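Local coordinates for myosin-4 (Saccharomyces cerevisiae, PDB 4LL6), which serves in budding yeast mRNA localization, its motor being recruited to ASH1 and other messages through the adaptor She3, and is represented here by its globular tail domain, at residues D6-L11 with N56-Q61; D37-P42 with C191-V196; E132-F137 with D340-H345; L226-G231 with P300-E305; L256-Q261 with Y284-A289. The protein carries 1 engineered substitution. One frame throughout, in Å; residues are numbered along the deposited sequence.

Contact 1 (D6-L11 with N56-Q61)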
# COMPACT_ATOMS: atom_id res chain seq x y z
N ASP A 6 -35.55 -17.82 20.67
CA ASP A 6 -34.42 -18.75 20.71
C ASP A 6 -33.23 -18.14 19.98
O ASP A 6 -32.13 -18.70 19.97
CB ASP A 6 -34.79 -20.09 20.05
CG ASP A 6 -36.05 -20.71 20.62
OD1 ASP A 6 -36.11 -20.92 21.85
OD2 ASP A 6 -36.98 -20.99 19.83
N LEU A 7 -33.46 -16.99 19.36
CA LEU A 7 -32.41 -16.29 18.64
C LEU A 7 -31.53 -15.59 19.68
O LEU A 7 -30.32 -15.80 19.75
CB LEU A 7 -33.04 -15.28 17.67
CG LEU A 7 -32.13 -14.32 16.89
CD1 LEU A 7 -31.08 -15.10 16.10
CD2 LEU A 7 -32.98 -13.46 15.97
N LEU A 8 -32.17 -14.76 20.50
CA LEU A 8 -31.46 -14.04 21.54
C LEU A 8 -30.58 -14.97 22.38
O LEU A 8 -29.45 -14.62 22.75
CB LEU A 8 -32.46 -13.32 22.45
CG LEU A 8 -31.84 -12.44 23.53
CD1 LEU A 8 -30.86 -11.46 22.88
CD2 LEU A 8 -32.93 -11.69 24.29
N GLU A 9 -31.09 -16.17 22.66
CA GLU A 9 -30.35 -17.14 23.46
C GLU A 9 -29.12 -17.58 22.68
O GLU A 9 -28.02 -17.70 23.22
CB GLU A 9 -31.23 -18.35 23.78
CG GLU A 9 -30.69 -19.25 24.87
CD GLU A 9 -31.67 -20.35 25.25
OE1 GLU A 9 -32.84 -20.03 25.55
OE2 GLU A 9 -31.26 -21.54 25.26
N LEU A 10 -29.33 -17.80 21.39
CA LEU A 10 -28.26 -18.22 20.52
C LEU A 10 -27.20 -17.12 20.46
O LEU A 10 -26.02 -17.35 20.73
CB LEU A 10 -28.84 -18.47 19.12
CG LEU A 10 -27.97 -19.10 18.05
CD1 LEU A 10 -27.67 -20.56 18.40
CD2 LEU A 10 -28.71 -18.99 16.73
N LEU A 11 -27.64 -15.92 20.13
CA LEU A 11 -26.73 -14.79 20.02
C LEU A 11 -25.93 -14.47 21.26
O LEU A 11 -24.89 -13.83 21.16
CB LEU A 11 -27.51 -13.56 19.59
CG LEU A 11 -28.07 -13.63 18.17
CD1 LEU A 11 -28.85 -12.37 17.88
CD2 LEU A 11 -26.94 -13.79 17.16
N ASN A 56 -30.29 -6.74 17.68
CA ASN A 56 -30.78 -7.22 18.97
C ASN A 56 -30.14 -6.58 20.20
O ASN A 56 -30.25 -7.12 21.30
CB ASN A 56 -30.61 -8.73 19.04
CG ASN A 56 -31.43 -9.47 18.00
OD1 ASN A 56 -32.62 -9.74 18.21
ND2 ASN A 56 -30.81 -9.79 16.88
N GLY A 57 -29.46 -5.45 20.02
CA GLY A 57 -28.86 -4.75 21.15
C GLY A 57 -27.64 -5.37 21.81
O GLY A 57 -27.18 -4.87 22.85
N LEU A 58 -27.09 -6.44 21.24
CA LEU A 58 -25.93 -7.07 21.85
C LEU A 58 -24.64 -6.42 21.34
O LEU A 58 -23.89 -7.00 20.55
CB LEU A 58 -25.95 -8.57 21.54
CG LEU A 58 -27.21 -9.29 22.04
CD1 LEU A 58 -27.15 -10.76 21.66
CD2 LEU A 58 -27.33 -9.15 23.54
N LEU A 59 -24.40 -5.20 21.81
CA LEU A 59 -23.24 -4.40 21.39
C LEU A 59 -21.90 -4.84 21.98
O LEU A 59 -20.90 -4.91 21.27
CB LEU A 59 -23.50 -2.91 21.68
CG LEU A 59 -24.87 -2.38 21.19
CD1 LEU A 59 -24.96 -0.89 21.39
CD2 LEU A 59 -25.06 -2.74 19.71
N ILE A 60 -21.85 -5.15 23.27
CA ILE A 60 -20.59 -5.61 23.83
C ILE A 60 -20.23 -6.90 23.09
O ILE A 60 -19.07 -7.14 22.77
CB ILE A 60 -20.71 -5.84 25.33
CG1 ILE A 60 -20.95 -4.50 26.03
CG2 ILE A 60 -19.42 -6.48 25.87
CD1 ILE A 60 -21.02 -4.58 27.55
N GLN A 61 -21.26 -7.70 22.78
CA GLN A 61 -21.09 -8.94 22.05
C GLN A 61 -20.51 -8.71 20.67
O GLN A 61 -19.57 -9.38 20.25
CB GLN A 61 -22.42 -9.68 21.92
CG GLN A 61 -22.73 -10.55 23.11
CD GLN A 61 -23.53 -9.85 24.19
OE1 GLN A 61 -23.75 -10.40 25.26
NE2 GLN A 61 -23.97 -8.63 23.91
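Helix 6-11 comes closest, by its L8 and L11, to N56 and L58 of a helix-to-helix turn, the CA atoms of L8 and N56 lying 7.3 Å apart and those of L11 and L58 8.0 Å. The turn is a Schellman motif: G57, with positive phi, is the C-prime residue that ends helix 41-55, and L58 next to it is both the centre of an inverse gamma turn and the N-cap position of helix 59-78. N56 and L58 both point their side chains toward helix 6-11, the first modelled helix of the globular tail domain. L58 enters with CG anti to its own carbonyl carbon (chi1 -59°), which carries CD1 up to the base of L11, 3.5 Å from L11 CB. The same methyl of L58 also meets CD1 of L8, at 4.0 Å, on the more exposed flank. No hydrogen bond runs between the segments; leucine methyls and the amide of N56 make the contact. On the inner flank L11 is backed by S52 and L53 of helix 41-55 and by S366 of helix 361-367, near the C-terminal end of the modelled chain. N56 lies across L11 at about a right angle. Its amide is already engaged, ND2 donating to the carbonyl of S52, and the same nitrogen sits 3.4 Å from the methyl L11 CD1.

Contact 2 (D37-P42 with C191-V196)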
# COMPACT_ATOMS: atom_id res chain seq x y z
N ASP A 37 -19.32 -15.74 -5.78
CA ASP A 37 -18.43 -16.89 -5.77
C ASP A 37 -18.07 -17.32 -4.35
O ASP A 37 -18.92 -17.79 -3.59
CB ASP A 37 -17.14 -16.57 -6.53
CG ASP A 37 -17.33 -16.58 -8.03
OD1 ASP A 37 -16.34 -16.32 -8.74
OD2 ASP A 37 -18.45 -16.86 -8.50
N ASN A 38 -16.79 -17.17 -4.01
CA ASN A 38 -16.26 -17.53 -2.69
C ASN A 38 -15.58 -16.31 -2.07
O ASN A 38 -15.55 -16.16 -0.84
CB ASN A 38 -15.22 -18.64 -2.83
CG ASN A 38 -15.84 -20.02 -2.97
OD1 ASN A 38 -15.13 -21.00 -3.20
ND2 ASN A 38 -17.16 -20.09 -2.84
N VAL A 39 -15.02 -15.47 -2.93
CA VAL A 39 -14.28 -14.28 -2.51
C VAL A 39 -14.85 -13.53 -1.31
O VAL A 39 -14.18 -13.38 -0.30
CB VAL A 39 -14.17 -13.27 -3.66
CG1 VAL A 39 -12.89 -12.47 -3.50
CG2 VAL A 39 -14.21 -13.99 -4.99
N LEU A 40 -16.08 -13.06 -1.42
CA LEU A 40 -16.68 -12.30 -0.34
C LEU A 40 -17.31 -13.13 0.77
O LEU A 40 -18.14 -12.63 1.52
CB LEU A 40 -17.68 -11.30 -0.93
CG LEU A 40 -17.01 -10.32 -1.90
CD1 LEU A 40 -17.90 -9.11 -2.12
CD2 LEU A 40 -15.66 -9.86 -1.32
N GLY A 41 -16.90 -14.39 0.90
CA GLY A 41 -17.45 -15.26 1.93
C GLY A 41 -17.16 -14.77 3.33
O GLY A 41 -18.06 -14.74 4.16
N PRO A 42 -15.91 -14.39 3.64
CA PRO A 42 -15.55 -13.90 4.98
C PRO A 42 -16.42 -12.71 5.42
O PRO A 42 -17.06 -12.77 6.48
CB PRO A 42 -14.08 -13.51 4.83
CG PRO A 42 -13.61 -14.52 3.83
CD PRO A 42 -14.71 -14.48 2.80
N CYS A 191 -9.05 -7.49 -9.53
CA CYS A 191 -10.35 -7.51 -10.19
C CYS A 191 -11.18 -8.71 -9.77
O CYS A 191 -12.34 -8.57 -9.37
CB CYS A 191 -10.18 -7.56 -11.72
SG CYS A 191 -9.80 -5.98 -12.48
N LYS A 192 -10.57 -9.89 -9.88
CA LYS A 192 -11.21 -11.15 -9.55
C LYS A 192 -11.69 -11.19 -8.10
O LYS A 192 -12.75 -11.74 -7.81
CB LYS A 192 -10.24 -12.30 -9.85
CG LYS A 192 -10.84 -13.71 -9.79
CD LYS A 192 -9.96 -14.75 -10.53
CE LYS A 192 -8.77 -15.27 -9.72
NZ LYS A 192 -9.17 -16.32 -8.73
N PHE A 193 -10.92 -10.59 -7.19
CA PHE A 193 -11.30 -10.59 -5.78
C PHE A 193 -12.13 -9.39 -5.40
O PHE A 193 -12.31 -9.08 -4.23
CB PHE A 193 -10.07 -10.71 -4.89
CG PHE A 193 -9.48 -12.09 -4.87
CD1 PHE A 193 -8.47 -12.40 -3.98
CD2 PHE A 193 -9.95 -13.08 -5.73
CE1 PHE A 193 -7.94 -13.69 -3.94
CE2 PHE A 193 -9.41 -14.36 -5.69
CZ PHE A 193 -8.41 -14.67 -4.80
N GLN A 194 -12.61 -8.70 -6.42
CA GLN A 194 -13.48 -7.55 -6.25
C GLN A 194 -13.04 -6.42 -5.34
O GLN A 194 -13.83 -5.93 -4.53
CB GLN A 194 -14.87 -8.03 -5.83
CG GLN A 194 -15.55 -8.88 -6.88
CD GLN A 194 -16.95 -9.28 -6.47
OE1 GLN A 194 -17.82 -8.41 -6.29
NE2 GLN A 194 -17.18 -10.58 -6.31
N VAL A 195 -11.79 -6.00 -5.45
CA VAL A 195 -11.33 -4.89 -4.65
C VAL A 195 -12.06 -3.69 -5.28
O VAL A 195 -12.19 -3.62 -6.50
CB VAL A 195 -9.79 -4.70 -4.77
CG1 VAL A 195 -9.37 -3.40 -4.13
CG2 VAL A 195 -9.06 -5.89 -4.11
N VAL A 196 -12.55 -2.78 -4.45
CA VAL A 196 -13.26 -1.62 -4.98
C VAL A 196 -12.39 -0.79 -5.89
O VAL A 196 -11.17 -0.82 -5.79
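Two helix boundaries meet here, the turn that leads into helix 41-55 and the turn that closes helix 173-192, with V39 set against F193 where their CA atoms lie 5.8 Å apart. V39 turns its side chain toward the other segment and spends both methyls on it. CG1 does most of the touching: it sits 3.4 Å from F193 CA and 3.6 Å from F193 CB, and reaches the near side of the ring at CG and CD2, approaching it obliquely. The second methyl, V39 CG2, comes to 3.9 Å from the carbonyl oxygen K192 O. The valine therefore packs on backbone atoms of a helix end as well as on the phenylalanine side chain. The helix ends there in a Schellman motif, Q194 at positive phi being the C-prime residue, with Q194 N bonded to C191 O and V195 N to the carbonyl oxygen of the residue before C191. Opposite it, N38 to G41 form a type I beta turn that delivers the chain to its N-cap position at L40. In this all-helical tail domain the two turns thus face each other across 148 intervening residues. Helix 85-96 and the residues just after it bind both of them: S94 holds the carbonyl of F193, N95 that of V39, and R98 that of Q194. At the more exposed margin L40, its CG placed anti to the carbonyl carbon (chi1 -60°), directs CD1 to 4.2 Å from OE1 of Q194, a van der Waals approach of a methyl to an amide oxygen.

Contact 3 (E132-F137 with D340-H345)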
# COMPACT_ATOMS: atom_id res chain seq x y z
N GLU A 132 -12.80 2.15 13.75
CA GLU A 132 -11.89 1.09 14.16
C GLU A 132 -11.55 0.04 13.11
O GLU A 132 -10.40 -0.41 13.03
CB GLU A 132 -12.44 0.39 15.40
CG GLU A 132 -12.75 1.35 16.54
CD GLU A 132 -11.51 2.06 17.06
OE1 GLU A 132 -10.61 1.36 17.57
OE2 GLU A 132 -11.44 3.30 16.95
N THR A 133 -12.53 -0.36 12.31
CA THR A 133 -12.25 -1.37 11.30
C THR A 133 -11.38 -0.74 10.22
O THR A 133 -10.63 -1.43 9.51
CB THR A 133 -13.55 -1.97 10.71
OG1 THR A 133 -14.32 -0.95 10.08
CG2 THR A 133 -14.37 -2.64 11.82
N LEU A 134 -11.45 0.58 10.11
CA LEU A 134 -10.62 1.30 9.15
C LEU A 134 -9.20 1.35 9.70
O LEU A 134 -8.23 1.17 8.96
CB LEU A 134 -11.18 2.71 8.93
CG LEU A 134 -10.35 3.69 8.10
CD1 LEU A 134 -10.18 3.14 6.70
CD2 LEU A 134 -11.05 5.02 8.07
N LYS A 135 -9.06 1.58 11.00
CA LYS A 135 -7.74 1.63 11.64
C LYS A 135 -7.00 0.30 11.47
O LYS A 135 -5.79 0.27 11.30
CB LYS A 135 -7.85 1.93 13.14
CG LYS A 135 -7.80 3.41 13.52
CD LYS A 135 -7.80 3.59 15.05
CE LYS A 135 -7.66 5.05 15.46
NZ LYS A 135 -8.81 5.92 15.05
N VAL A 136 -7.73 -0.81 11.57
CA VAL A 136 -7.11 -2.12 11.43
C VAL A 136 -6.80 -2.38 9.95
O VAL A 136 -5.76 -2.92 9.61
CB VAL A 136 -8.04 -3.24 11.98
CG1 VAL A 136 -7.44 -4.60 11.67
CG2 VAL A 136 -8.20 -3.09 13.49
N PHE A 137 -7.71 -1.98 9.08
CA PHE A 137 -7.51 -2.19 7.66
C PHE A 137 -6.23 -1.49 7.23
O PHE A 137 -5.43 -2.05 6.48
CB PHE A 137 -8.67 -1.64 6.84
CG PHE A 137 -8.43 -1.69 5.38
CD1 PHE A 137 -8.77 -2.84 4.65
CD2 PHE A 137 -7.77 -0.64 4.74
CE1 PHE A 137 -8.45 -2.94 3.30
CE2 PHE A 137 -7.43 -0.72 3.40
CZ PHE A 137 -7.77 -1.88 2.67
N ASP A 340 -1.21 6.80 2.99
CA ASP A 340 -2.32 7.49 3.62
C ASP A 340 -3.38 6.46 3.97
O ASP A 340 -3.34 5.32 3.49
CB ASP A 340 -2.92 8.56 2.70
CG ASP A 340 -1.90 9.62 2.31
OD1 ASP A 340 -0.93 9.83 3.08
OD2 ASP A 340 -2.09 10.24 1.24
N SER A 341 -4.31 6.87 4.83
CA SER A 341 -5.42 6.04 5.26
C SER A 341 -6.28 5.75 4.04
O SER A 341 -6.43 6.60 3.17
CB SER A 341 -6.25 6.79 6.30
OG SER A 341 -7.55 6.25 6.40
N ALA A 342 -6.84 4.54 3.97
CA ALA A 342 -7.69 4.16 2.85
C ALA A 342 -9.03 4.88 2.99
O ALA A 342 -9.94 4.70 2.18
CB ALA A 342 -7.89 2.65 2.85
N LYS A 343 -9.13 5.70 4.01
CA LYS A 343 -10.31 6.50 4.33
C LYS A 343 -11.28 6.83 3.20
O LYS A 343 -12.31 6.18 3.04
CB LYS A 343 -9.86 7.80 5.01
CG LYS A 343 -10.96 8.76 5.36
CD LYS A 343 -11.82 8.23 6.47
CE LYS A 343 -12.36 9.38 7.30
NZ LYS A 343 -11.23 10.17 7.89
N ASN A 344 -10.96 7.85 2.41
CA ASN A 344 -11.86 8.27 1.33
C ASN A 344 -11.91 7.31 0.16
O ASN A 344 -12.62 7.56 -0.82
CB ASN A 344 -11.46 9.66 0.83
CG ASN A 344 -11.23 10.67 1.96
OD1 ASN A 344 -12.05 10.80 2.88
ND2 ASN A 344 -10.11 11.39 1.89
N HIS A 345 -11.19 6.21 0.25
CA HIS A 345 -11.14 5.26 -0.85
C HIS A 345 -11.98 4.01 -0.67
O HIS A 345 -12.06 3.19 -1.59
CB HIS A 345 -9.70 4.82 -1.11
CG HIS A 345 -8.83 5.89 -1.70
ND1 HIS A 345 -8.67 6.05 -3.06
CD2 HIS A 345 -8.02 6.80 -1.11
CE1 HIS A 345 -7.80 7.01 -3.29
NE2 HIS A 345 -7.39 7.49 -2.12
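S341 is the first residue of the loop 340-345 to meet the long helix 120-155, its OG standing 4.1 Å from both CD1 and CD2 of L134. The hydroxyl oxygen accepts from K343 N, an ST turn, although the modelled position of that nitrogen is not secure. A342 follows and turns its methyl toward the helix, where CB lies 3.4 Å from CE2 of F137, oblique to the ring. The phenylalanine has CG anti to the backbone N (chi1 173°), which carries the ring out from the helix to this methyl; M199 of helix 197-221 touches both residues. K343 then lays the aliphatic part of its side chain across L134 at about a right angle, K343 CD to L134 CD2 3.7 Å. With L134 CA 7.1 Å from K343 CA, the leucine thus sits beside three consecutive loop residues. The methylenes of K343 would probably lose their partner, and a gap open beside S341 and A342, if L134 were cut back to an alanine. Polar ties run to D138, one residue beyond the helical segment, whose OD2 accepts from A342 N, and, through D340 O, to K202. The chemistry between the two segments themselves is apolar packing, while the D138 bond to A342 N is likely to set the position of the loop backbone against the helix.

Contact 4 (L226-G231 with P300-E305)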
# COMPACT_ATOMS: atom_id res chain seq x y z
N LEU A 226 27.50 8.14 -11.46
CA LEU A 226 26.34 8.82 -12.00
C LEU A 226 26.80 9.99 -12.87
O LEU A 226 27.75 10.68 -12.53
CB LEU A 226 25.46 9.36 -10.87
CG LEU A 226 25.00 8.37 -9.80
CD1 LEU A 226 24.13 9.10 -8.78
CD2 LEU A 226 24.25 7.19 -10.46
N ASN A 227 26.11 10.19 -13.99
CA ASN A 227 26.42 11.28 -14.92
C ASN A 227 25.19 11.60 -15.75
O ASN A 227 24.15 10.97 -15.57
CB ASN A 227 27.59 10.90 -15.84
CG ASN A 227 27.52 9.46 -16.32
OD1 ASN A 227 26.60 9.07 -17.05
ND2 ASN A 227 28.50 8.65 -15.91
N TRP A 228 25.30 12.57 -16.65
CA TRP A 228 24.17 12.95 -17.51
C TRP A 228 23.60 11.73 -18.25
O TRP A 228 22.40 11.50 -18.25
CB TRP A 228 24.61 14.00 -18.54
CG TRP A 228 25.63 13.48 -19.51
CD1 TRP A 228 26.99 13.45 -19.35
CD2 TRP A 228 25.36 12.81 -20.76
NE1 TRP A 228 27.58 12.80 -20.40
CE2 TRP A 228 26.60 12.39 -21.28
CE3 TRP A 228 24.18 12.52 -21.47
CZ2 TRP A 228 26.71 11.69 -22.49
CZ3 TRP A 228 24.29 11.82 -22.67
CH2 TRP A 228 25.55 11.42 -23.17
N LYS A 229 24.49 10.95 -18.87
CA LYS A 229 24.11 9.77 -19.63
C LYS A 229 23.36 8.75 -18.75
O LYS A 229 22.48 8.03 -19.23
CB LYS A 229 25.36 9.14 -20.26
CG LYS A 229 25.11 7.90 -21.12
CD LYS A 229 24.43 8.22 -22.45
CE LYS A 229 24.17 6.92 -23.22
NZ LYS A 229 23.50 7.10 -24.55
N TYR A 230 23.72 8.70 -17.47
CA TYR A 230 23.06 7.78 -16.56
C TYR A 230 21.61 8.27 -16.44
O TYR A 230 20.67 7.47 -16.42
CB TYR A 230 23.77 7.78 -15.20
CG TYR A 230 23.20 6.81 -14.20
CD1 TYR A 230 23.56 5.46 -14.20
CD2 TYR A 230 22.22 7.22 -13.30
CE1 TYR A 230 22.94 4.55 -13.33
CE2 TYR A 230 21.59 6.33 -12.46
CZ TYR A 230 21.94 5.00 -12.47
OH TYR A 230 21.23 4.15 -11.65
N GLY A 231 21.44 9.59 -16.40
CA GLY A 231 20.11 10.20 -16.29
C GLY A 231 19.18 9.87 -17.46
O GLY A 231 18.02 9.52 -17.24
N PRO A 300 32.44 11.65 -14.51
CA PRO A 300 32.32 12.08 -15.91
C PRO A 300 32.05 10.93 -16.88
O PRO A 300 32.68 9.87 -16.81
CB PRO A 300 33.66 12.75 -16.17
CG PRO A 300 34.01 13.33 -14.83
CD PRO A 300 33.67 12.19 -13.90
N ALA A 301 31.10 11.13 -17.79
CA ALA A 301 30.77 10.08 -18.76
C ALA A 301 31.96 9.87 -19.68
O ALA A 301 32.64 8.85 -19.62
CB ALA A 301 29.54 10.48 -19.57
N ASN A 302 32.18 10.86 -20.54
CA ASN A 302 33.28 10.82 -21.50
C ASN A 302 34.60 10.83 -20.73
O ASN A 302 34.88 11.77 -19.99
CB ASN A 302 33.22 12.04 -22.43
CG ASN A 302 31.90 12.13 -23.20
OD1 ASN A 302 31.65 13.11 -23.90
ND2 ASN A 302 31.07 11.10 -23.09
N LYS A 303 35.39 9.77 -20.91
CA LYS A 303 36.67 9.66 -20.24
C LYS A 303 37.49 10.94 -20.40
O LYS A 303 37.86 11.32 -21.52
CB LYS A 303 37.45 8.45 -20.79
CG LYS A 303 36.84 7.09 -20.44
CD LYS A 303 36.94 6.77 -18.95
CE LYS A 303 35.98 7.60 -18.11
NZ LYS A 303 36.23 7.48 -16.65
N GLY A 304 37.77 11.60 -19.28
CA GLY A 304 38.53 12.84 -19.32
C GLY A 304 37.67 14.03 -19.68
O GLY A 304 38.01 14.78 -20.60
N GLU A 305 36.57 14.22 -18.96
CA GLU A 305 35.67 15.35 -19.22
C GLU A 305 35.31 16.10 -17.94
O GLU A 305 35.86 15.83 -16.87
CB GLU A 305 34.40 14.87 -19.93
CG GLU A 305 34.52 14.85 -21.45
CD GLU A 305 34.48 16.25 -22.06
OE1 GLU A 305 33.38 16.73 -22.38
OE2 GLU A 305 35.56 16.86 -22.20
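N227 and W228 both place CG between the backbone N and the carbonyl carbon, chi1 41° and 65°, and from these positions the asparagine amide and the indole converge on A301. The asparagine is the N-cap of helix 228-245, within the DIL family region of the tail domain. Its OD1 accepts from Y230 N at 2.9 Å, a capping bond with the donor tilted 26° from the carbonyl plane. The other end of the same amide serves the loop, ND2 donating to the carbonyl of K299 just ahead of segment 300-305. One side chain thus closes the first turn of a helix and fastens the incoming loop to it, and both halves of its amide are used. L226 adds backbone hydrogen bonds to K297 and K299, which bring the loop alongside before it reaches P300. A301 then lies against the cap: its CA is 3.9 Å from N227 ND2, and its methyl is 4.0 Å from N227 CG. The CA atoms of N227 and A301 are 5.9 Å apart, so the two backbones run close at this point. The tryptophan reaches the same methyl from another direction, A301 CB approaching its five-membered ring obliquely and lying nearest to W228 NE1, at 3.1 Å. The indole is also packed by its neighbour in sequence, K229 CB resting 3.4 Å above one face, over the centre. Beyond A301 the loop passes out over the surface, and there N302 ND2 comes to the edge of the indole, near its plane, 4.4 Å from W228 CZ2.

Contact 5 (L256-Q261 with Y284-A289)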
# COMPACT_ATOMS: atom_id res chain seq x y z
N LEU A 256 6.46 9.18 -7.84
CA LEU A 256 7.87 8.88 -8.08
C LEU A 256 8.72 10.13 -8.10
O LEU A 256 9.79 10.15 -8.72
CB LEU A 256 8.04 8.21 -9.44
CG LEU A 256 7.27 6.92 -9.60
CD1 LEU A 256 7.19 6.56 -11.05
CD2 LEU A 256 7.95 5.85 -8.79
N ILE A 257 8.29 11.17 -7.42
CA ILE A 257 9.03 12.42 -7.46
C ILE A 257 10.51 12.42 -7.00
O ILE A 257 11.32 13.14 -7.58
CB ILE A 257 8.23 13.54 -6.77
CG1 ILE A 257 8.65 14.88 -7.37
CG2 ILE A 257 8.36 13.46 -5.26
CD1 ILE A 257 8.34 15.00 -8.88
N GLN A 258 10.88 11.62 -6.01
CA GLN A 258 12.28 11.59 -5.56
C GLN A 258 13.21 10.93 -6.57
O GLN A 258 14.29 11.44 -6.85
CB GLN A 258 12.43 10.90 -4.21
CG GLN A 258 12.08 11.77 -3.01
CD GLN A 258 10.60 12.08 -2.94
OE1 GLN A 258 9.77 11.23 -3.28
NE2 GLN A 258 10.26 13.28 -2.50
N ILE A 259 12.80 9.79 -7.13
CA ILE A 259 13.65 9.12 -8.12
C ILE A 259 13.71 9.96 -9.41
O ILE A 259 14.76 10.07 -10.03
CB ILE A 259 13.16 7.67 -8.41
CG1 ILE A 259 14.14 6.98 -9.36
CG2 ILE A 259 11.76 7.67 -9.00
CD1 ILE A 259 15.56 6.93 -8.83
N ILE A 260 12.59 10.56 -9.79
CA ILE A 260 12.53 11.41 -10.97
C ILE A 260 13.40 12.69 -10.84
O ILE A 260 14.19 12.96 -11.74
CB ILE A 260 11.05 11.81 -11.29
CG1 ILE A 260 10.30 10.59 -11.82
CG2 ILE A 260 11.00 12.94 -12.32
CD1 ILE A 260 8.90 10.87 -12.36
N GLN A 261 13.26 13.45 -9.74
CA GLN A 261 14.05 14.68 -9.56
C GLN A 261 15.52 14.31 -9.56
O GLN A 261 16.34 14.93 -10.24
CB GLN A 261 13.75 15.40 -8.23
CG GLN A 261 12.41 16.09 -8.11
CD GLN A 261 12.13 17.07 -9.22
OE1 GLN A 261 12.92 17.99 -9.46
NE2 GLN A 261 11.01 16.88 -9.92
N TYR A 284 12.89 21.36 -1.90
CA TYR A 284 12.42 20.46 -0.86
C TYR A 284 11.97 19.10 -1.40
O TYR A 284 11.79 18.16 -0.61
CB TYR A 284 11.30 21.14 -0.07
CG TYR A 284 11.78 22.40 0.62
CD1 TYR A 284 12.57 22.33 1.78
CD2 TYR A 284 11.52 23.66 0.08
CE1 TYR A 284 13.08 23.49 2.37
CE2 TYR A 284 12.04 24.82 0.66
CZ TYR A 284 12.82 24.73 1.80
OH TYR A 284 13.33 25.88 2.36
N ALA A 285 11.80 18.99 -2.72
CA ALA A 285 11.41 17.73 -3.36
C ALA A 285 12.49 16.71 -2.99
O ALA A 285 12.23 15.52 -2.76
CB ALA A 285 11.36 17.90 -4.87
N LEU A 286 13.71 17.22 -2.94
CA LEU A 286 14.89 16.45 -2.57
C LEU A 286 15.58 17.44 -1.63
O LEU A 286 15.55 18.64 -1.89
CB LEU A 286 15.70 16.18 -3.84
CG LEU A 286 16.43 14.84 -3.97
CD1 LEU A 286 15.49 13.65 -3.71
CD2 LEU A 286 17.02 14.76 -5.37
N ASN A 287 16.17 16.98 -0.54
CA ASN A 287 16.81 17.93 0.38
C ASN A 287 18.32 18.07 0.14
O ASN A 287 18.94 17.17 -0.41
CB ASN A 287 16.54 17.53 1.85
CG ASN A 287 17.38 16.37 2.31
OD1 ASN A 287 18.53 16.21 1.90
ND2 ASN A 287 16.81 15.55 3.19
N PRO A 288 18.92 19.21 0.55
CA PRO A 288 20.36 19.46 0.36
C PRO A 288 21.29 18.27 0.60
O PRO A 288 22.23 18.06 -0.16
CB PRO A 288 20.63 20.64 1.29
CG PRO A 288 19.53 20.56 2.30
CD PRO A 288 18.35 20.22 1.45
N ALA A 289 21.04 17.50 1.65
CA ALA A 289 21.89 16.35 1.93
C ALA A 289 21.70 15.23 0.91
O ALA A 289 22.62 14.47 0.63
CB ALA A 289 21.63 15.82 3.33
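Q258 makes the tight part of this contact, donating from NE2 to the backbone oxygen A285 O over 3.0 Å with an N-H...O angle of 149°. The donor lies in the plane of the accepting carbonyl, while that oxygen is tilted 21° out of the glutamine's own amide plane. A bend at chi2 (68°) folds the chain back so that its amide reaches the loop while CG remains beside L286, 4.0 Å from CD1. The glutamine's OE1 accepts from N212 ND2, so both ends of the amide are held; N212 OD1 in turn accepts from I259 N. F216 of helix 197-221 touches both Q258 and L286 on this inner side. The outer side is looser: Q261 CG meets A285 CB at 3.9 Å, with no polar bond between the two residues. A bound acetate, probably from the crystallisation liquor, lies about 3 Å from the A285 side chain. A leucine in place of Q258 would probably leave A285 O and N212 ND2 without their shared amide, loosening the loop from the helix. Such bridging joins helix 257-266 to the loop that leads into helix 288-295, within the DIL family region of an all-helical tail.

The five contacts run along an elongated helical domain. Contact 1 is at one end and contact 4 towards the other, their centres 73 Å apart on opposite sides of the chain's centre. Contacts 2 and 3 are nearer the middle, 18 Å apart between centres and about 6 Å between nearest atoms; helix 197-221, which follows contact 2, touches contact 3. That same helix reaches contacts 4 and 5, whose centres are 21 Å apart, both within the DIL family region. In chain order contact 5 is nested inside the loop closed by contact 4, and contact 4 inside that closed by contact 3, whereas contact 2 interlocks with both contact 1 and contact 3. The acetate, probably from the crystallisation liquor, lies beside contact 5.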